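Local atomic coordinates of core protein P7 (PDB entry 2Q82), a protein that is a structural component of the inner core of the double-stranded RNA bacteriophage phi12, where it probably supports assembly of the particle. Residues D66-A71 against D101-A106. Residues are numbered along the deposited sequence; the frame is centred on the assembly and turned at random.
Sequences DAQDLA and DAELGA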
ATOM      1  N   ASP A  66     -11.959   9.603  -7.961  1.00 30.57           N
ATOM      2  CA  ASP A  66     -12.164   9.154  -6.605  1.00 31.69           C
ATOM      3  C   ASP A  66     -10.903   8.593  -5.968  1.00 30.47           C
ATOM      4  O   ASP A  66     -10.911   8.235  -4.799  1.00 30.76           O
ATOM      5  CB  ASP A  66     -13.314   8.144  -6.565  1.00 34.29           C
ATOM      6  CG  ASP A  66     -13.021   6.871  -7.340  1.00 36.39           C
ATOM      7  OD1 ASP A  66     -12.187   6.901  -8.268  1.00 35.88           O
ATOM      8  OD2 ASP A  66     -13.655   5.850  -7.017  1.00 38.19           O
ATOM      9  N   ALA A  67      -9.812   8.546  -6.726  1.00 27.33           N
ATOM     10  CA  ALA A  67      -8.552   8.018  -6.204  1.00 26.62           C
ATOM     11  C   ALA A  67      -7.518   9.116  -6.028  1.00 25.90           C
ATOM     12  O   ALA A  67      -6.313   8.885  -6.132  1.00 25.70           O
ATOM     13  CB  ALA A  67      -8.014   6.945  -7.124  1.00 25.54           C
ATOM     14  N   GLN A  68      -8.025  10.308  -5.762  1.00 24.07           N
ATOM     15  CA  GLN A  68      -7.221  11.489  -5.546  1.00 25.20           C
ATOM     16  C   GLN A  68      -6.038  11.223  -4.619  1.00 24.64           C
ATOM     17  O   GLN A  68      -4.896  11.531  -4.955  1.00 24.81           O
ATOM     18  CB  GLN A  68      -8.114  12.579  -4.960  1.00 25.10           C
ATOM     19  CG  GLN A  68      -7.393  13.823  -4.534  1.00 27.98           C
ATOM     20  CD  GLN A  68      -8.302  14.812  -3.830  1.00 30.88           C
ATOM     21  OE1 GLN A  68      -7.833  15.791  -3.256  1.00 29.73           O
ATOM     22  NE2 GLN A  68      -9.610  14.564  -3.873  1.00 28.00           N
ATOM     23  N   ASP A  69      -6.293  10.626  -3.461  1.00 22.49           N
ATOM     24  CA  ASP A  69      -5.202  10.399  -2.529  1.00 22.22           C
ATOM     25  C   ASP A  69      -4.189   9.351  -2.959  1.00 22.30           C
ATOM     26  O   ASP A  69      -2.990   9.512  -2.746  1.00 19.32           O
ATOM     27  CB  ASP A  69      -5.737  10.061  -1.142  1.00 21.92           C
ATOM     28  CG  ASP A  69      -6.504  11.212  -0.526  1.00 25.82           C
ATOM     29  OD1 ASP A  69      -6.100  12.373  -0.734  1.00 23.50           O
ATOM     30  OD2 ASP A  69      -7.504  10.949   0.165  1.00 28.98           O
ATOM     31  N   LEU A  70      -4.665   8.275  -3.558  1.00 19.50           N
ATOM     32  CA  LEU A  70      -3.757   7.242  -3.983  1.00 20.80           C
ATOM     33  C   LEU A  70      -2.880   7.756  -5.129  1.00 21.73           C
ATOM     34  O   LEU A  70      -1.698   7.456  -5.189  1.00 20.07           O
ATOM     35  CB  LEU A  70      -4.534   6.019  -4.428  1.00 19.70           C
ATOM     36  CG  LEU A  70      -3.689   4.877  -4.944  1.00 21.31           C
ATOM     37  CD1 LEU A  70      -2.725   4.381  -3.873  1.00 23.23           C
ATOM     38  CD2 LEU A  70      -4.615   3.777  -5.367  1.00 22.12           C
ATOM     39  N   ALA A  71      -3.479   8.524  -6.031  1.00 17.73           N
ATOM     40  CA  ALA A  71      -2.748   9.070  -7.161  1.00 20.58           C
ATOM     41  C   ALA A  71      -1.641   9.969  -6.633  1.00 22.39           C
ATOM     42  O   ALA A  71      -0.527   9.971  -7.133  1.00 17.96           O
ATOM     43  CB  ALA A  71      -3.674   9.872  -8.052  1.00 20.92           C
ATOM     44  N   ASP A 101      -4.081  12.594 -13.626  1.00 25.65           N
ATOM     45  CA  ASP A 101      -2.966  12.912 -14.505  1.00 25.51           C
ATOM     46  C   ASP A 101      -2.019  13.924 -13.873  1.00 25.01           C
ATOM     47  O   ASP A 101      -0.807  13.814 -14.000  1.00 26.21           O
ATOM     48  CB  ASP A 101      -3.456  13.496 -15.816  1.00 26.53           C
ATOM     49  CG  ASP A 101      -4.130  12.470 -16.692  1.00 27.85           C
ATOM     50  OD1 ASP A 101      -4.116  11.268 -16.356  1.00 25.07           O
ATOM     51  OD2 ASP A 101      -4.668  12.888 -17.729  1.00 31.20           O
ATOM     52  N   ALA A 102      -2.586  14.930 -13.219  1.00 23.34           N
ATOM     53  CA  ALA A 102      -1.779  15.959 -12.595  1.00 24.67           C
ATOM     54  C   ALA A 102      -0.983  15.364 -11.448  1.00 25.52           C
ATOM     55  O   ALA A 102       0.209  15.629 -11.287  1.00 22.76           O
ATOM     56  CB  ALA A 102      -2.665  17.071 -12.080  1.00 24.41           C
ATOM     57  N   GLU A 103      -1.670  14.560 -10.652  1.00 24.78           N
ATOM     58  CA  GLU A 103      -1.067  13.913  -9.508  1.00 28.07           C
ATOM     59  C   GLU A 103       0.083  13.010  -9.902  1.00 28.47           C
ATOM     60  O   GLU A 103       1.062  12.898  -9.180  1.00 28.24           O
ATOM     61  CB  GLU A 103      -2.113  13.091  -8.791  1.00 29.61           C
ATOM     62  CG  GLU A 103      -3.242  13.928  -8.307  1.00 36.88           C
ATOM     63  CD  GLU A 103      -2.978  14.461  -6.939  1.00 42.39           C
ATOM     64  OE1 GLU A 103      -1.906  15.067  -6.727  1.00 45.28           O
ATOM     65  OE2 GLU A 103      -3.849  14.261  -6.073  1.00 45.38           O
ATOM     66  N   LEU A 104      -0.050  12.353 -11.049  1.00 27.24           N
ATOM     67  CA  LEU A 104       0.985  11.449 -11.524  1.00 28.72           C
ATOM     68  C   LEU A 104       1.938  12.111 -12.495  1.00 32.93           C
ATOM     69  O   LEU A 104       2.662  11.418 -13.207  1.00 35.02           O
ATOM     70  CB  LEU A 104       0.368  10.271 -12.255  1.00 27.73           C
ATOM     71  CG  LEU A 104      -0.760   9.490 -11.594  1.00 25.38           C
ATOM     72  CD1 LEU A 104      -1.348   8.507 -12.565  1.00 24.82           C
ATOM     73  CD2 LEU A 104      -0.231   8.770 -10.397  1.00 26.68           C
ATOM     74  N   GLY A 105       1.945  13.433 -12.551  1.00 31.63           N
ATOM     75  CA  GLY A 105       2.807  14.100 -13.513  1.00 33.81           C
ATOM     76  C   GLY A 105       4.281  13.725 -13.567  1.00 34.85           C
ATOM     77  O   GLY A 105       4.907  13.806 -14.622  1.00 36.35           O
ATOM     78  N   ALA A 106       4.854  13.324 -12.446  1.00 33.19           N
ATOM     79  CA  ALA A 106       6.264  12.990 -12.457  1.00 33.19           C
ATOM     80  C   ALA A 106       6.539  11.625 -13.069  1.00 33.96           C
ATOM     81  O   ALA A 106       7.695  11.251 -13.269  1.00 33.70           O
ATOM     82  CB  ALA A 106       6.832  13.064 -11.051  1.00 31.96           C
TER
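Ala71 and Glu103 hold the nearest CA atoms of the two segments, 5.6 Å apart, where the first turn of helix 68-76 meets the last turn of helix 98-103. Both helices belong to the alpha/beta core domain of P7, built on a parallel sheet with strand order 2-3-1-4-5. Ala67 occupies the N-cap position of helix 68-76, and its O accepts the N-H of Ala71 at 2.9 Å; on the other segment Leu104 is the first residue to leave helical geometry. The small methyl of Ala71 is consistent with the close approach: its CB lies 3.7 Å from Glu103 CB, and Leu104 CD2, from the same segment as Glu103, lies 4.3 Å from Ala71 CB. Leu104 gains that position because its CG lies beside its own backbone N (chi1 -50°), which also carries CD2 to 3.5 Å from Ala71 O; the same side chain packs on Phe74 further along helix 68-76. Glu103 bends sharply at chi2 (-89°), and its side chain crosses the extended Gln68 side chain, bringing Glu103 OE2 to 3.9 Å from Gln68 CG. On the same helical turn as Ala71, Asp69 OD1 forms a salt bridge with Arg77 NH1 of the second subunit. A close pair of acceptors, not counted as a hydrogen bond, would probably tend to raise the pKa of the glutamate: Glu103 OE2 stands 3.1 Å from the backbone O of Gln68.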